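Ornithine aminotransferase (Plasmodium falciparum, PDB 3LG0) probably catalyses the pyridoxal-phosphate-dependent transfer of the delta-amino group of ornithine to 2-oxoglutarate, giving glutamate semialdehyde and glutamate on the route to proline. Local coordinates at residues A[13-16]-A[17-20]; A[221-225]-A[226-230]; A[276-279]-A[280-284]; A[365-368]-A[369-373]. One frame throughout, in Å; residues are numbered along the deposited sequence.

Interaction 1 of 4, residues A[13-16]-A[17-20]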
loop_
_atom_site.group_PDB
_atom_site.type_symbol
_atom_site.label_atom_id
_atom_site.label_comp_id
_atom_site.label_asym_id
_atom_site.label_seq_id
_atom_site.Cartn_x
_atom_site.Cartn_y
_atom_site.Cartn_z
ATOM N N TYR A 13 0.724 26.359 6.222
ATOM C CA TYR A 13 0.777 24.958 5.864
ATOM C C TYR A 13 0.921 24.750 4.367
ATOM O O TYR A 13 1.748 23.947 3.941
ATOM C CB TYR A 13 -0.418 24.202 6.403
ATOM C CG TYR A 13 -0.301 23.940 7.873
ATOM C CD1 TYR A 13 0.453 22.870 8.363
ATOM C CD2 TYR A 13 -0.937 24.767 8.779
ATOM C CE1 TYR A 13 0.534 22.639 9.740
ATOM C CE2 TYR A 13 -0.853 24.559 10.126
ATOM C CZ TYR A 13 -0.127 23.505 10.613
ATOM O OH TYR A 13 -0.085 23.342 11.989
ATOM N N MET A 14 0.163 25.474 3.553
ATOM C CA MET A 14 0.236 25.189 2.116
ATOM C C MET A 14 1.566 25.559 1.482
ATOM O O MET A 14 2.081 24.846 0.616
ATOM C CB MET A 14 -0.935 25.791 1.361
ATOM C CG MET A 14 -2.198 25.008 1.610
ATOM S SD MET A 14 -3.617 25.662 0.746
ATOM C CE MET A 14 -3.800 27.325 1.464
ATOM N N ASN A 15 2.135 26.670 1.923
ATOM C CA ASN A 15 3.438 27.077 1.422
ATOM C C ASN A 15 4.493 26.095 1.880
ATOM O O ASN A 15 5.419 25.762 1.148
ATOM C CB ASN A 15 3.779 28.482 1.904
ATOM C CG ASN A 15 2.919 29.536 1.242
ATOM O OD1 ASN A 15 2.339 29.297 0.178
ATOM N ND2 ASN A 15 2.827 30.712 1.865
ATOM N N ASN A 16 4.330 25.608 3.099
ATOM C CA ASN A 16 5.260 24.641 3.630
ATOM C C ASN A 16 5.272 23.347 2.774
ATOM O O ASN A 16 6.346 22.843 2.400
ATOM C CB ASN A 16 4.965 24.378 5.114
ATOM C CG ASN A 16 5.938 23.384 5.727
ATOM O OD1 ASN A 16 7.132 23.632 5.777
ATOM N ND2 ASN A 16 5.431 22.244 6.170
ATOM N N GLU A 17 4.088 22.843 2.423
ATOM C CA GLU A 17 3.999 21.657 1.562
ATOM C C GLU A 17 4.567 21.944 0.198
ATOM O O GLU A 17 5.153 21.073 -0.423
ATOM C CB GLU A 17 2.559 21.162 1.410
ATOM C CG GLU A 17 2.107 20.248 2.520
ATOM C CD GLU A 17 1.026 19.302 2.063
ATOM O OE1 GLU A 17 1.056 18.910 0.878
ATOM O OE2 GLU A 17 0.148 18.961 2.882
ATOM N N LEU A 18 4.389 23.170 -0.277
ATOM C CA LEU A 18 4.949 23.548 -1.570
ATOM C C LEU A 18 6.478 23.582 -1.572
ATOM O O LEU A 18 7.107 23.312 -2.595
ATOM C CB LEU A 18 4.384 24.879 -2.046
ATOM C CG LEU A 18 3.050 24.725 -2.773
ATOM C CD1 LEU A 18 2.259 26.027 -2.762
ATOM C CD2 LEU A 18 3.278 24.227 -4.198
ATOM N N THR A 19 7.093 23.887 -0.434
ATOM C CA THR A 19 8.549 23.900 -0.419
ATOM C C THR A 19 9.175 22.505 -0.223
ATOM O O THR A 19 10.191 22.193 -0.828
ATOM C CB THR A 19 9.122 24.875 0.625
ATOM O OG1 THR A 19 9.090 24.257 1.910
ATOM C CG2 THR A 19 8.314 26.155 0.669
ATOM N N TYR A 20 8.558 21.662 0.594
ATOM C CA TYR A 20 9.197 20.406 1.008
ATOM C C TYR A 20 8.597 19.134 0.401
ATOM O O TYR A 20 9.185 18.064 0.487
ATOM C CB TYR A 20 9.186 20.297 2.528
ATOM C CG TYR A 20 9.982 21.385 3.223
ATOM C CD1 TYR A 20 11.361 21.467 3.057
ATOM C CD2 TYR A 20 9.362 22.322 4.048
ATOM C CE1 TYR A 20 12.106 22.443 3.683
ATOM C CE2 TYR A 20 10.109 23.310 4.690
ATOM C CZ TYR A 20 11.485 23.360 4.498
ATOM O OH TYR A 20 12.254 24.320 5.116
#
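Asn16 and Tyr20, one helical turn apart, meet through the amide oxygen of the first and the ring edge of the second. Asn16 OD1 lies 3.1 Å from Tyr20 CD2 and close to the ring plane, while the amide plane is turned 64° from that of the ring. With CG anti to the backbone N (chi1 -179°), the Asn16 side chain leans along the helix to this edge. Its carbonyl oxygen accepts two bonds, from Tyr20 N at 3.1 Å and from the hydroxyl Thr19 OG1, also 3.1 Å from Asn16 O. Thr19 thus turns its hydroxyl back on the helix backbone, and Thr19 CB lies above one face of the Tyr20 ring, toward the rim. These are the last two turns of the N-terminal helix 10-20, where i to i+4 bonds such as Glu17 N to Tyr13 O (3.0 Å) run up to the helix end. On another side of the helix the Leu18 side chain packs against the backbone, with CG 3.5 Å from Met14 O. Outside the turns, Tyr13 and Met14 rest on Val31 of strand 31-36. The second subunit of the homodimer supplies further partners: its Lys105 bonds to Thr19 O, its Phe86 packs on Met14 and Glu17, and its Thr98 on Tyr20.

Interaction 2 of 4, residues A[221-225]-A[226-230]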
loop_
_atom_site.group_PDB
_atom_site.type_symbol
_atom_site.label_atom_id
_atom_site.label_comp_id
_atom_site.label_asym_id
_atom_site.label_seq_id
_atom_site.Cartn_x
_atom_site.Cartn_y
_atom_site.Cartn_z
ATOM N N SER A 221 -25.214 -13.690 -16.634
ATOM C CA SER A 221 -25.595 -14.730 -17.588
ATOM C C SER A 221 -24.558 -14.927 -18.677
ATOM O O SER A 221 -24.061 -16.036 -18.867
ATOM C CB SER A 221 -26.948 -14.435 -18.223
ATOM O OG SER A 221 -27.988 -14.947 -17.413
ATOM N N LEU A 222 -24.243 -13.865 -19.407
ATOM C CA LEU A 222 -23.195 -13.962 -20.411
ATOM C C LEU A 222 -21.920 -14.591 -19.841
ATOM O O LEU A 222 -21.214 -15.330 -20.538
ATOM C CB LEU A 222 -22.887 -12.594 -21.005
ATOM C CG LEU A 222 -24.082 -12.020 -21.756
ATOM C CD1 LEU A 222 -23.722 -10.686 -22.407
ATOM C CD2 LEU A 222 -24.562 -13.036 -22.788
ATOM N N CYS A 223 -21.633 -14.307 -18.574
ATOM C CA CYS A 223 -20.414 -14.809 -17.952
ATOM C C CYS A 223 -20.558 -16.285 -17.617
ATOM O O CYS A 223 -19.701 -17.086 -17.963
ATOM C CB CYS A 223 -20.029 -13.982 -16.715
ATOM S SG CYS A 223 -19.203 -12.419 -17.157
ATOM N N LYS A 224 -21.641 -16.640 -16.940
ATOM C CA LYS A 224 -21.879 -18.037 -16.612
ATOM C C LYS A 224 -21.958 -18.853 -17.899
ATOM O O LYS A 224 -21.501 -19.989 -17.954
ATOM C CB LYS A 224 -23.154 -18.196 -15.792
ATOM C CG LYS A 224 -23.667 -19.631 -15.730
ATOM C CD LYS A 224 -24.928 -19.742 -14.881
ATOM C CE LYS A 224 -24.601 -19.906 -13.410
ATOM N NZ LYS A 224 -24.028 -21.249 -13.153
ATOM N N LYS A 225 -22.512 -18.246 -18.943
ATOM C CA LYS A 225 -22.688 -18.924 -20.218
ATOM C C LYS A 225 -21.365 -19.194 -20.917
ATOM O O LYS A 225 -21.110 -20.316 -21.346
ATOM C CB LYS A 225 -23.615 -18.129 -21.144
ATOM C CG LYS A 225 -23.635 -18.653 -22.578
ATOM C CD LYS A 225 -24.470 -17.774 -23.493
ATOM C CE LYS A 225 -24.376 -18.236 -24.939
ATOM N NZ LYS A 225 -25.084 -17.304 -25.863
ATOM N N TYR A 226 -20.526 -18.172 -21.047
ATOM C CA TYR A 226 -19.261 -18.342 -21.756
ATOM C C TYR A 226 -18.126 -18.852 -20.865
ATOM O O TYR A 226 -16.963 -18.869 -21.278
ATOM C CB TYR A 226 -18.856 -17.053 -22.463
ATOM C CG TYR A 226 -19.713 -16.735 -23.668
ATOM C CD1 TYR A 226 -19.286 -17.067 -24.948
ATOM C CD2 TYR A 226 -20.954 -16.115 -23.527
ATOM C CE1 TYR A 226 -20.066 -16.787 -26.061
ATOM C CE2 TYR A 226 -21.743 -15.827 -24.638
ATOM C CZ TYR A 226 -21.290 -16.168 -25.903
ATOM O OH TYR A 226 -22.054 -15.890 -27.013
ATOM N N ASN A 227 -18.470 -19.296 -19.659
ATOM C CA ASN A 227 -17.468 -19.766 -18.706
ATOM C C ASN A 227 -16.378 -18.721 -18.448
ATOM O O ASN A 227 -15.192 -18.935 -18.745
ATOM C CB ASN A 227 -16.825 -21.067 -19.181
ATOM C CG ASN A 227 -15.916 -21.665 -18.140
ATOM O OD1 ASN A 227 -16.212 -21.616 -16.944
ATOM N ND2 ASN A 227 -14.795 -22.223 -18.583
ATOM N N VAL A 228 -16.795 -17.586 -17.902
ATOM C CA VAL A 228 -15.891 -16.464 -17.685
ATOM C C VAL A 228 -16.066 -15.949 -16.266
ATOM O O VAL A 228 -17.195 -15.853 -15.775
ATOM C CB VAL A 228 -16.141 -15.328 -18.711
ATOM C CG1 VAL A 228 -15.610 -13.999 -18.191
ATOM C CG2 VAL A 228 -15.506 -15.673 -20.047
ATOM N N LEU A 229 -14.953 -15.651 -15.600
ATOM C CA LEU A 229 -15.023 -15.087 -14.259
ATOM C C LEU A 229 -15.723 -13.732 -14.318
ATOM O O LEU A 229 -15.321 -12.857 -15.076
ATOM C CB LEU A 229 -13.628 -14.963 -13.638
ATOM C CG LEU A 229 -12.951 -16.284 -13.256
ATOM C CD1 LEU A 229 -11.593 -16.054 -12.588
ATOM C CD2 LEU A 229 -13.838 -17.100 -12.343
ATOM N N PHE A 230 -16.801 -13.600 -13.556
ATOM C CA PHE A 230 -17.487 -12.335 -13.367
ATOM C C PHE A 230 -16.909 -11.675 -12.102
ATOM O O PHE A 230 -17.283 -12.026 -10.969
ATOM C CB PHE A 230 -19.006 -12.587 -13.260
ATOM C CG PHE A 230 -19.803 -11.434 -12.703
ATOM C CD1 PHE A 230 -19.414 -10.124 -12.913
ATOM C CD2 PHE A 230 -20.966 -11.667 -11.988
ATOM C CE1 PHE A 230 -20.152 -9.076 -12.387
ATOM C CE2 PHE A 230 -21.711 -10.628 -11.469
ATOM C CZ PHE A 230 -21.301 -9.327 -11.665
#
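Cys223 O accepts the shortest sound bond across this turn, from Val228 N at 2.9 Å with an N-H...O angle of 154°. From the preceding carbonyl, Leu222 O accepts Tyr226 N at 3.0 Å, the donor standing above the carbonyl plane. Asn227, with positive phi (55°), leaves the helical path between these two bonds, and the helix end has the form of a Schellman motif. The Leu222 carbonyl also meets the edge of the Tyr226 ring: Leu222 O lies in the ring plane, 3.1 Å from Tyr226 CD2. Lys225 runs fully extended beside the same ring and points the same way, with CD 3.5 Å from Tyr226 CE2. The two polar ends finish near each other and near Glu186, to which Tyr226 OH is hydrogen-bonded; that hydroxyl also bonds Gln190, whereas the ion pair of Lys225 with Glu186 is long and weak. On the inner side Cys223 meets the start of the strand, its CB 3.9 Å from Phe230 CB and its SG 4.1 Å from Val228 CG1. The turn is the helix-to-strand half of a beta-alpha-beta unit, leading from helix 215-226 into strand 229-233. Cys223 packs on Phe197 of the neighbouring strand 194-199, Leu229 pairs with that strand through its backbone, and Leu222, Tyr226 and Val228 lean on Leu189 of helix 182-189.

Interaction 3 of 4, residues A[276-279]-A[280-284]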
loop_
_atom_site.group_PDB
_atom_site.type_symbol
_atom_site.label_atom_id
_atom_site.label_comp_id
_atom_site.label_asym_id
_atom_site.label_seq_id
_atom_site.Cartn_x
_atom_site.Cartn_y
_atom_site.Cartn_z
ATOM N N ALA A 276 -13.145 -14.907 -3.077
ATOM C CA ALA A 276 -13.429 -15.843 -4.152
ATOM C C ALA A 276 -13.612 -17.226 -3.538
ATOM O O ALA A 276 -13.212 -17.461 -2.395
ATOM C CB ALA A 276 -12.284 -15.839 -5.172
ATOM N N ASN A 277 -14.224 -18.135 -4.284
ATOM C CA ASN A 277 -14.378 -19.506 -3.802
ATOM C C ASN A 277 -13.155 -20.356 -4.104
ATOM O O ASN A 277 -12.294 -19.941 -4.872
ATOM C CB ASN A 277 -15.633 -20.135 -4.393
ATOM C CG ASN A 277 -16.885 -19.564 -3.804
ATOM O OD1 ASN A 277 -16.941 -19.257 -2.610
ATOM N ND2 ASN A 277 -17.908 -19.410 -4.634
ATOM N N ASP A 278 -13.096 -21.546 -3.512
ATOM C CA ASP A 278 -11.934 -22.440 -3.672
ATOM C C ASP A 278 -11.512 -22.723 -5.119
ATOM O O ASP A 278 -10.322 -22.718 -5.423
ATOM C CB ASP A 278 -12.135 -23.745 -2.910
ATOM C CG ASP A 278 -11.908 -23.590 -1.422
ATOM O OD1 ASP A 278 -11.256 -22.610 -1.021
ATOM O OD2 ASP A 278 -12.370 -24.450 -0.649
ATOM N N ASP A 279 -12.472 -22.935 -6.012
ATOM C CA ASP A 279 -12.134 -23.242 -7.400
ATOM C C ASP A 279 -11.323 -22.155 -8.107
ATOM O O ASP A 279 -10.520 -22.463 -8.990
ATOM C CB ASP A 279 -13.364 -23.647 -8.229
ATOM C CG ASP A 279 -14.498 -22.633 -8.152
ATOM O OD1 ASP A 279 -14.872 -22.233 -7.028
ATOM O OD2 ASP A 279 -15.034 -22.254 -9.221
ATOM N N VAL A 280 -11.531 -20.889 -7.740
ATOM C CA VAL A 280 -10.693 -19.820 -8.276
ATOM C C VAL A 280 -9.488 -19.522 -7.380
ATOM O O VAL A 280 -8.362 -19.488 -7.858
ATOM C CB VAL A 280 -11.478 -18.510 -8.574
ATOM C CG1 VAL A 280 -12.532 -18.743 -9.646
ATOM C CG2 VAL A 280 -12.127 -17.999 -7.328
ATOM N N MET A 281 -9.710 -19.333 -6.081
ATOM C CA MET A 281 -8.618 -18.905 -5.198
ATOM C C MET A 281 -7.440 -19.880 -5.125
ATOM O O MET A 281 -6.298 -19.452 -5.060
ATOM C CB MET A 281 -9.138 -18.601 -3.799
ATOM C CG MET A 281 -8.147 -17.833 -2.934
ATOM S SD MET A 281 -8.041 -16.063 -3.337
ATOM C CE MET A 281 -9.367 -15.416 -2.318
ATOM N N LEU A 282 -7.711 -21.185 -5.134
ATOM C CA LEU A 282 -6.649 -22.166 -4.919
ATOM C C LEU A 282 -5.712 -22.273 -6.115
ATOM O O LEU A 282 -4.724 -23.009 -6.097
ATOM C CB LEU A 282 -7.233 -23.524 -4.562
ATOM C CG LEU A 282 -7.825 -23.552 -3.155
ATOM C CD1 LEU A 282 -8.618 -24.842 -2.916
ATOM C CD2 LEU A 282 -6.707 -23.357 -2.125
ATOM N N VAL A 283 -6.042 -21.522 -7.152
ATOM C CA VAL A 283 -5.240 -21.439 -8.351
ATOM C C VAL A 283 -3.910 -20.754 -8.024
ATOM O O VAL A 283 -2.910 -20.959 -8.712
ATOM C CB VAL A 283 -6.048 -20.678 -9.432
ATOM C CG1 VAL A 283 -5.266 -19.513 -10.024
ATOM C CG2 VAL A 283 -6.594 -21.647 -10.491
ATOM N N LEU A 284 -3.906 -19.951 -6.958
ATOM C CA LEU A 284 -2.693 -19.285 -6.476
ATOM C C LEU A 284 -1.887 -20.220 -5.582
ATOM O O LEU A 284 -2.437 -20.859 -4.677
ATOM C CB LEU A 284 -3.054 -18.022 -5.701
ATOM C CG LEU A 284 -3.716 -16.879 -6.468
ATOM C CD1 LEU A 284 -4.362 -15.911 -5.504
ATOM C CD2 LEU A 284 -2.692 -16.176 -7.316
#
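Asn277 O takes the straightest backbone bond of the short helix 278-281, from Met281 N at 2.9 Å with an N-H...O angle of 173°. The same oxygen receives a second, weak bond from Val280 N. One residue on, Leu282 N bonds to Asp278 O at 3.0 Å, and the two side chains follow this link. They lie side by side and point the same way, Leu282 CD1 resting 3.7 Å from Asp278 CB, so that the methyl group runs along the aliphatic root of the aspartate. The carboxylate itself is held from elsewhere: Asp278 OD1 forms a salt bridge with Lys105, the lysine whose side chain also lies against Leu282 and Met281. Asn277 is the N-cap residue by position, yet its side chain makes no capping bond; OD1 instead takes the backbone N of Asp104, and Asp104 in turn accepts the backbone N of Asp278 through its OD2. The helix is a single turn that follows strand 272-276 of the large mixed sheet, and a type I beta turn from Met281 to Leu284 carries the chain out of it, closed by Leu284 N to Met281 O at 3.1 Å. Met281 bends at chi2 (77°) and chi3 (87°), which brings CE back to the strand end, 4.1 Å from Ala276 CB. Val280 packs on Trp126 of helix 112-129, while Ala22 and His23 of the second subunit pack on Met281 and Leu282 respectively.

Interaction 4 of 4, residues A[365-368]-A[369-373]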
loop_
_atom_site.group_PDB
_atom_site.type_symbol
_atom_site.label_atom_id
_atom_site.label_comp_id
_atom_site.label_asym_id
_atom_site.label_seq_id
_atom_site.Cartn_x
_atom_site.Cartn_y
_atom_site.Cartn_z
ATOM N N CYS A 365 -16.239 23.755 -6.957
ATOM C CA CYS A 365 -15.721 23.124 -5.744
ATOM C C CYS A 365 -15.210 24.156 -4.745
ATOM O O CYS A 365 -15.460 24.051 -3.545
ATOM C CB CYS A 365 -14.612 22.115 -6.084
ATOM S SG CYS A 365 -15.199 20.698 -7.020
ATOM N N LEU A 366 -14.496 25.158 -5.244
ATOM C CA LEU A 366 -14.037 26.252 -4.392
ATOM C C LEU A 366 -15.222 26.966 -3.752
ATOM O O LEU A 366 -15.153 27.370 -2.596
ATOM C CB LEU A 366 -13.187 27.253 -5.178
ATOM C CG LEU A 366 -11.889 26.736 -5.799
ATOM C CD1 LEU A 366 -11.087 27.879 -6.418
ATOM C CD2 LEU A 366 -11.060 26.018 -4.779
ATOM N N LYS A 367 -16.316 27.108 -4.500
ATOM C CA LYS A 367 -17.512 27.753 -3.960
ATOM C C LYS A 367 -18.214 26.879 -2.918
ATOM O O LYS A 367 -18.715 27.383 -1.905
ATOM C CB LYS A 367 -18.485 28.136 -5.081
ATOM C CG LYS A 367 -19.490 29.219 -4.705
ATOM C CD LYS A 367 -18.772 30.547 -4.448
ATOM C CE LYS A 367 -19.747 31.660 -4.085
ATOM N NZ LYS A 367 -19.046 32.949 -3.828
ATOM N N PHE A 368 -18.264 25.572 -3.168
ATOM C CA PHE A 368 -18.805 24.647 -2.176
ATOM C C PHE A 368 -18.051 24.839 -0.875
ATOM O O PHE A 368 -18.648 24.929 0.204
ATOM C CB PHE A 368 -18.646 23.175 -2.606
ATOM C CG PHE A 368 -19.698 22.696 -3.551
ATOM C CD1 PHE A 368 -21.029 22.986 -3.326
ATOM C CD2 PHE A 368 -19.361 21.938 -4.658
ATOM C CE1 PHE A 368 -22.010 22.537 -4.197
ATOM C CE2 PHE A 368 -20.328 21.493 -5.529
ATOM C CZ PHE A 368 -21.658 21.795 -5.299
ATOM N N LYS A 369 -16.726 24.855 -0.989
ATOM C CA LYS A 369 -15.864 24.966 0.163
ATOM C C LYS A 369 -16.212 26.232 0.937
ATOM O O LYS A 369 -16.450 26.185 2.150
ATOM C CB LYS A 369 -14.396 24.952 -0.275
ATOM C CG LYS A 369 -13.386 25.015 0.865
ATOM C CD LYS A 369 -12.840 26.413 1.034
ATOM C CE LYS A 369 -11.846 26.475 2.175
ATOM N NZ LYS A 369 -11.323 27.853 2.354
ATOM N N GLU A 370 -16.264 27.352 0.220
ATOM C CA GLU A 370 -16.625 28.642 0.799
ATOM C C GLU A 370 -17.965 28.528 1.524
ATOM O O GLU A 370 -18.178 29.162 2.561
ATOM C CB GLU A 370 -16.697 29.687 -0.312
ATOM C CG GLU A 370 -16.622 31.135 0.132
ATOM C CD GLU A 370 -16.766 32.111 -1.043
ATOM O OE1 GLU A 370 -16.092 31.919 -2.086
ATOM O OE2 GLU A 370 -17.559 33.067 -0.921
ATOM N N ASN A 371 -18.853 27.695 0.979
ATOM C CA ASN A 371 -20.189 27.511 1.531
ATOM C C ASN A 371 -20.330 26.441 2.616
ATOM O O ASN A 371 -21.429 26.196 3.104
ATOM C CB ASN A 371 -21.192 27.290 0.405
ATOM C CG ASN A 371 -21.575 28.593 -0.285
ATOM O OD1 ASN A 371 -21.988 28.612 -1.449
ATOM N ND2 ASN A 371 -21.428 29.694 0.441
ATOM N N GLY A 372 -19.222 25.821 3.004
ATOM C CA GLY A 372 -19.239 24.868 4.102
ATOM C C GLY A 372 -19.300 23.390 3.721
ATOM O O GLY A 372 -19.612 22.545 4.548
ATOM N N LEU A 373 -18.998 23.069 2.472
ATOM C CA LEU A 373 -19.021 21.670 2.025
ATOM C C LEU A 373 -17.840 21.425 1.105
ATOM O O LEU A 373 -17.633 22.168 0.152
ATOM C CB LEU A 373 -20.341 21.350 1.305
ATOM C CG LEU A 373 -20.603 19.978 0.680
ATOM C CD1 LEU A 373 -22.107 19.656 0.730
ATOM C CD2 LEU A 373 -20.063 19.872 -0.749
#
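Lys369 N bonds to Cys365 O at 3.0 Å, continuing the regular i to i+4 pattern of helix 361-370. Glu370 follows with N bonded to Leu366 O and an extended side chain that crosses that of Lys367. Their salt bridge is stretched, Lys367 NZ lying 3.3 Å from Glu370 OE2 and meeting that oxygen from above the carboxylate plane (43° out of it). A bend at chi2 (66°) turns the lysine chain toward the glutamate; the same lysine makes a cation-pi contact with Phe409 of helix 393-412. Asn371 N reaches Lys367 O at 2.9 Å, with a second, weak bond to Phe368 O, and its amide oxygen is taken up by Thr406 OG1 of the same long helix. Gly372 turns the chain at positive phi (99°), a backbone shape that suits glycine, since a CB would press on the carbonyl oxygen before it, and Gly372 N bonds to Lys369 O at 2.9 Å. Leu373 then folds back: its N bonds to Phe368 O at 3.0 Å, the N-H coming in from well outside the plane of that carbonyl. Beside that bond the two side chains point the same way, Leu373 CD2 lying 4.0 Å from Phe368 CG. Phe368 goes on to pack against Thr375 and Val383, residues of two sheet strands. This glycine-ended helix terminus is a Schellman motif, and it delivers the chain into strand 373-378, which lies inside the mixed sheet that also contains strand 31-36.

All four contacts are partly buried, in or at the ends of helices. Interactions 2 and 3 belong to one region: their centres are 16 Å apart, and Leu229 CD2 packs on Val280 CG1 at 3.4 Å, both next to strands of the same mixed sheet. Interactions 1 and 4 lie on the other side of the chain's centre, about 8 Å apart at their nearest atoms, beside the other sheet. Interactions 2 and 4 share the Schellman ending, and neither meets the second subunit. Interactions 1 and 3 both touch it, 1 with hydrogen bonds, 3 with packing. Interaction 4 has a salt bridge within the contact, whereas interaction 3 joins its aspartate to Lys105 outside it.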